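Local coordinates for actin-binding protein (Saccharomyces cerevisiae, PDB 1HQZ) that binds actin filaments but not monomers, probably through this cofilin-homology domain, and recruits and regulates the ARP2/3 complex at the sides of preexisting filaments, at residues T31-I35 / D54-F59; Q65-A69 / I81-G85. All blocks are in the same frame, centred on the assembly; numbering follows the deposited sequence.

Contact 1. Residues T31-I35 / D54-F59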
loop_
_atom_site.group_PDB
_atom_site.type_symbol
_atom_site.label_atom_id
_atom_site.label_comp_id
_atom_site.label_asym_id
_atom_site.label_seq_id
_atom_site.Cartn_x
_atom_site.Cartn_y
_atom_site.Cartn_z
ATOM N N THR A 31 -8.140 7.623 3.846
ATOM C CA THR A 31 -7.419 6.813 4.826
ATOM C C THR A 31 -6.590 5.720 4.164
ATOM O O THR A 31 -5.917 4.946 4.836
ATOM C CB THR A 31 -8.379 6.149 5.812
ATOM O OG1 THR A 31 -9.242 5.251 5.104
ATOM C CG2 THR A 31 -9.212 7.200 6.516
ATOM N N TRP A 32 -6.663 5.632 2.845
ATOM C CA TRP A 32 -5.872 4.646 2.136
ATOM C C TRP A 32 -5.511 5.136 0.745
ATOM O O TRP A 32 -6.157 6.033 0.195
ATOM C CB TRP A 32 -6.586 3.288 2.065
ATOM C CG TRP A 32 -7.898 3.260 1.342
ATOM C CD1 TRP A 32 -9.144 3.258 1.900
ATOM C CD2 TRP A 32 -8.090 3.115 -0.069
ATOM N NE1 TRP A 32 -10.100 3.104 0.928
ATOM C CE2 TRP A 32 -9.482 3.014 -0.290
ATOM C CE3 TRP A 32 -7.218 3.058 -1.167
ATOM C CZ2 TRP A 32 -10.028 2.857 -1.571
ATOM C CZ3 TRP A 32 -7.754 2.901 -2.432
ATOM C CH2 TRP A 32 -9.153 2.800 -2.625
ATOM N N LEU A 33 -4.466 4.537 0.189
ATOM C CA LEU A 33 -3.943 4.902 -1.123
ATOM C C LEU A 33 -3.308 3.690 -1.791
ATOM O O LEU A 33 -2.696 2.857 -1.123
ATOM C CB LEU A 33 -2.847 5.974 -0.965
ATOM C CG LEU A 33 -1.782 6.085 -2.075
ATOM C CD1 LEU A 33 -2.394 6.706 -3.330
ATOM C CD2 LEU A 33 -0.606 6.948 -1.572
ATOM N N ILE A 34 -3.462 3.597 -3.105
ATOM C CA ILE A 34 -2.838 2.526 -3.862
ATOM C C ILE A 34 -2.076 3.209 -4.988
ATOM O O ILE A 34 -2.656 4.014 -5.732
ATOM C CB ILE A 34 -3.866 1.565 -4.513
ATOM C CG1 ILE A 34 -4.553 0.715 -3.433
ATOM C CG2 ILE A 34 -3.157 0.667 -5.539
ATOM C CD1 ILE A 34 -5.537 -0.333 -3.986
ATOM N N ILE A 35 -0.782 2.935 -5.096
ATOM C CA ILE A 35 -0.010 3.520 -6.188
ATOM C C ILE A 35 0.275 2.437 -7.221
ATOM O O ILE A 35 0.644 1.314 -6.875
ATOM C CB ILE A 35 1.327 4.146 -5.709
ATOM C CG1 ILE A 35 2.220 3.070 -5.092
ATOM C CG2 ILE A 35 1.045 5.291 -4.739
ATOM C CD1 ILE A 35 3.596 3.567 -4.735
ATOM N N ASP A 54 -13.003 -1.190 1.070
ATOM C CA ASP A 54 -12.876 -0.848 -0.355
ATOM C C ASP A 54 -11.419 -1.021 -0.804
ATOM O O ASP A 54 -11.134 -1.543 -1.886
ATOM C CB ASP A 54 -13.318 0.597 -0.607
ATOM C CG ASP A 54 -14.822 0.733 -0.822
ATOM O OD1 ASP A 54 -15.574 -0.244 -0.605
ATOM O OD2 ASP A 54 -15.251 1.837 -1.212
ATOM N N PHE A 55 -10.506 -0.581 0.048
ATOM C CA PHE A 55 -9.073 -0.677 -0.203
ATOM C C PHE A 55 -8.666 -2.077 -0.645
ATOM O O PHE A 55 -8.045 -2.268 -1.695
ATOM C CB PHE A 55 -8.325 -0.287 1.082
ATOM C CG PHE A 55 -6.826 -0.483 1.026
ATOM C CD1 PHE A 55 -6.057 0.122 0.029
ATOM C CD2 PHE A 55 -6.178 -1.207 2.025
ATOM C CE1 PHE A 55 -4.663 0.014 0.038
ATOM C CE2 PHE A 55 -4.797 -1.327 2.046
ATOM C CZ PHE A 55 -4.033 -0.712 1.047
ATOM N N LEU A 56 -9.042 -3.069 0.150
ATOM C CA LEU A 56 -8.677 -4.448 -0.138
ATOM C C LEU A 56 -9.199 -4.987 -1.462
ATOM O O LEU A 56 -8.666 -5.958 -2.000
ATOM C CB LEU A 56 -9.119 -5.340 1.017
ATOM C CG LEU A 56 -8.463 -4.918 2.338
ATOM C CD1 LEU A 56 -9.041 -5.731 3.492
ATOM C CD2 LEU A 56 -6.952 -5.106 2.238
ATOM N N GLN A 57 -10.217 -4.335 -2.001
ATOM C CA GLN A 57 -10.810 -4.753 -3.265
ATOM C C GLN A 57 -10.385 -3.904 -4.455
ATOM O O GLN A 57 -10.937 -4.044 -5.545
ATOM C CB GLN A 57 -12.319 -4.665 -3.166
ATOM C CG GLN A 57 -12.934 -5.534 -2.106
ATOM C CD GLN A 57 -14.428 -5.433 -2.162
ATOM O OE1 GLN A 57 -15.022 -4.471 -1.666
ATOM N NE2 GLN A 57 -15.054 -6.408 -2.801
ATOM N N LEU A 58 -9.410 -3.030 -4.273
ATOM C CA LEU A 58 -9.050 -2.155 -5.377
ATOM C C LEU A 58 -7.720 -2.400 -6.045
ATOM O O LEU A 58 -7.245 -1.539 -6.784
ATOM C CB LEU A 58 -9.129 -0.692 -4.921
ATOM C CG LEU A 58 -10.430 -0.161 -4.314
ATOM C CD1 LEU A 58 -10.780 1.164 -4.986
ATOM C CD2 LEU A 58 -11.575 -1.117 -4.532
ATOM N N PHE A 59 -7.116 -3.558 -5.802
ATOM C CA PHE A 59 -5.836 -3.866 -6.432
ATOM C C PHE A 59 -6.044 -4.509 -7.806
ATOM O O PHE A 59 -7.008 -5.256 -8.017
ATOM C CB PHE A 59 -4.992 -4.783 -5.539
ATOM C CG PHE A 59 -4.463 -4.103 -4.299
ATOM C CD1 PHE A 59 -5.180 -4.146 -3.104
ATOM C CD2 PHE A 59 -3.254 -3.396 -4.337
ATOM C CE1 PHE A 59 -4.701 -3.490 -1.945
ATOM C CE2 PHE A 59 -2.771 -2.743 -3.205
ATOM C CZ PHE A 59 -3.501 -2.792 -1.996
#
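Leu58 N donates to Phe55 O at 3.0 Å, a backbone bond that ties together two residues gripping Trp32 of the neighbouring strand. No hydrogen bond crosses from 31-35 to 54-59; the joint is hydrocarbon and ring. Phe55 CB sits over one face of the indole, 3.5 Å from the centroid of the five-membered ring and almost on its normal. Beyond it the phenyl slides back past the indole, its plane set obliquely, at 40° to the five-membered ring, and Trp32 CE3 comes to 3.4 Å from Phe55 CD1. At the far edge of the indole, near its plane, Leu58 CD1 meets CH2 of Trp32 at 3.3 Å. Trp32 carries CG between its backbone N and carbonyl carbon (chi1 62°), a crowded position that lays the indole against Phe55 CB. An alanine in place of this tryptophan is likely to leave Phe55 CB and Leu58 CD1 facing a gap and the phenyl of Phe55 freer to shift. Two positions on, Ile34 uses both ends of its longer branch: CG1 touches Phe55 CE1 at that ring's edge, 3.5 Å away, while CD1 stands over the centre of the Phe59 ring, 3.6 Å from the centroid and 4° off the normal. Ile34 CD1 also packs on Leu58 CB at 3.7 Å. Strand 32-37 thus receives helix 52-56 and the turn after it on one face of the sheet; Phe55 and Phe59 also reach Ile84 on strand 80-86, and the Phe59 ring stacks with Trp86.

Contact 2. Residues Q65-A69 / I81-G85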
loop_
_atom_site.group_PDB
_atom_site.type_symbol
_atom_site.label_atom_id
_atom_site.label_comp_id
_atom_site.label_asym_id
_atom_site.label_seq_id
_atom_site.Cartn_x
_atom_site.Cartn_y
_atom_site.Cartn_z
ATOM N N GLN A 65 1.542 -3.370 -7.461
ATOM C CA GLN A 65 1.159 -2.109 -6.849
ATOM C C GLN A 65 1.480 -2.069 -5.371
ATOM O O GLN A 65 1.782 -3.087 -4.759
ATOM C CB GLN A 65 -0.343 -1.875 -7.028
ATOM C CG GLN A 65 -0.830 -1.988 -8.467
ATOM C CD GLN A 65 -2.342 -1.964 -8.562
ATOM O OE1 GLN A 65 -3.029 -2.758 -7.917
ATOM N NE2 GLN A 65 -2.867 -1.057 -9.369
ATOM N N TYR A 66 1.395 -0.884 -4.789
ATOM C CA TYR A 66 1.654 -0.745 -3.374
ATOM C C TYR A 66 0.508 0.030 -2.778
ATOM O O TYR A 66 0.039 1.008 -3.362
ATOM C CB TYR A 66 2.989 -0.032 -3.144
ATOM C CG TYR A 66 4.125 -0.730 -3.860
ATOM C CD1 TYR A 66 4.390 -0.471 -5.200
ATOM C CD2 TYR A 66 4.859 -1.724 -3.226
ATOM C CE1 TYR A 66 5.355 -1.200 -5.901
ATOM C CE2 TYR A 66 5.824 -2.460 -3.906
ATOM C CZ TYR A 66 6.060 -2.193 -5.248
ATOM O OH TYR A 66 6.975 -2.947 -5.935
ATOM N N GLY A 67 0.038 -0.443 -1.629
ATOM C CA GLY A 67 -1.066 0.206 -0.951
ATOM C C GLY A 67 -0.630 0.679 0.419
ATOM O O GLY A 67 0.289 0.119 1.029
ATOM N N LEU A 68 -1.309 1.712 0.903
ATOM C CA LEU A 68 -1.013 2.307 2.203
ATOM C C LEU A 68 -2.338 2.616 2.856
ATOM O O LEU A 68 -3.203 3.235 2.236
ATOM C CB LEU A 68 -0.234 3.612 2.000
ATOM C CG LEU A 68 0.024 4.523 3.197
ATOM C CD1 LEU A 68 1.111 3.935 4.067
ATOM C CD2 LEU A 68 0.441 5.905 2.685
ATOM N N ALA A 69 -2.523 2.187 4.098
ATOM C CA ALA A 69 -3.785 2.484 4.753
ATOM C C ALA A 69 -3.639 2.716 6.239
ATOM O O ALA A 69 -2.822 2.083 6.913
ATOM C CB ALA A 69 -4.788 1.366 4.496
ATOM N N ILE A 81 -0.719 1.979 10.762
ATOM C CA ILE A 81 -0.469 2.021 9.336
ATOM C C ILE A 81 -0.044 0.669 8.772
ATOM O O ILE A 81 0.842 -0.012 9.319
ATOM C CB ILE A 81 0.620 3.088 8.996
ATOM C CG1 ILE A 81 0.084 4.516 9.178
ATOM C CG2 ILE A 81 1.010 2.983 7.543
ATOM C CD1 ILE A 81 -0.567 4.811 10.480
ATOM N N ILE A 82 -0.687 0.275 7.680
ATOM C CA ILE A 82 -0.339 -0.977 7.030
ATOM C C ILE A 82 0.064 -0.672 5.586
ATOM O O ILE A 82 -0.497 0.215 4.942
ATOM C CB ILE A 82 -1.520 -1.989 7.058
ATOM C CG1 ILE A 82 -1.137 -3.252 6.281
ATOM C CG2 ILE A 82 -2.782 -1.354 6.481
ATOM C CD1 ILE A 82 -2.141 -4.405 6.386
ATOM N N ILE A 83 1.090 -1.357 5.099
ATOM C CA ILE A 83 1.487 -1.165 3.722
ATOM C C ILE A 83 1.359 -2.529 3.079
ATOM O O ILE A 83 1.640 -3.555 3.708
ATOM C CB ILE A 83 2.926 -0.655 3.577
ATOM C CG1 ILE A 83 3.906 -1.625 4.232
ATOM C CG2 ILE A 83 3.034 0.719 4.192
ATOM C CD1 ILE A 83 5.360 -1.319 3.900
ATOM N N ILE A 84 0.909 -2.538 1.834
ATOM C CA ILE A 84 0.725 -3.786 1.121
ATOM C C ILE A 84 1.513 -3.832 -0.177
ATOM O O ILE A 84 1.422 -2.930 -0.998
ATOM C CB ILE A 84 -0.782 -4.021 0.828
ATOM C CG1 ILE A 84 -1.501 -4.318 2.148
ATOM C CG2 ILE A 84 -0.968 -5.159 -0.170
ATOM C CD1 ILE A 84 -2.987 -4.418 2.030
ATOM N N GLY A 85 2.309 -4.883 -0.325
ATOM C CA GLY A 85 3.080 -5.082 -1.531
ATOM C C GLY A 85 2.280 -6.083 -2.348
ATOM O O GLY A 85 2.249 -7.274 -2.050
#
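The beta hairpin of strands 65-71 and 80-86 forms the middle of the mixed sheet in this ADF-homology (cofilin-like) domain, and its short segments run antiparallel, 169° between their directions. Two hydrogen-bonded pairs hold them. Gly67 N reaches Ile84 O at 2.9 Å on a carbonyl lone pair, and Ile84 N returns to Gly67 O at 2.8 Å, tilted from the carbonyl plane. Ala69 and Ile82 repeat the exchange, Ala69 N to Ile82 O at 3.0 Å and Ile82 N to Ala69 O at 2.9 Å, both donors lying nearly along the C=O axis. Between and beside these pairs CA-H groups add contacts to the same oxygens; Tyr66 CA, for example, is 3.2 Å from Ile84 O.

One face of the hairpin bears Ala69, Ile82 and Ile84, with bare Gly67 among them, and takes helix 52-56 through Ala69 and Ile84. The other bears Tyr66, Leu68 and Ile83; there Tyr66 and Ile83 pack on helix 93-110, burying the hairpin on both sides. Gln65, at the start, turns its amide off the hairpin, where OE1 accepts from Asp60 N. Leu68 sets CG anti to its backbone N (chi1 171°), which brings one branch up to the partner strand's side chains, where Leu68 CD1 touches two CG2 methyls, 3.6 Å from Ile81 CG2 and 3.7 Å from Ile83 CG2.

Overall arrangement
Contacts 1 and 2 share one sheet, in which strands 32-37 and 65-71 are neighbours: Leu33 O probably accepts from Leu68 N, and Ile35 N probably donates to Tyr66 O. Contact 2 lies near the centre of the chain and is wholly buried, a strand-to-strand joint made by paired backbone bonds, with side chains filling in. Contact 1 is only partly buried, reaching an exposed Asp54 at its margin, and sets helix 52-56 and the following turn on the sheet mainly through apolar side chains, with no hydrogen bond across. Phe55 bridges them: its ring lies against Trp32 and Ile34 on one strand and comes close to the bare CA of Gly67 on the next.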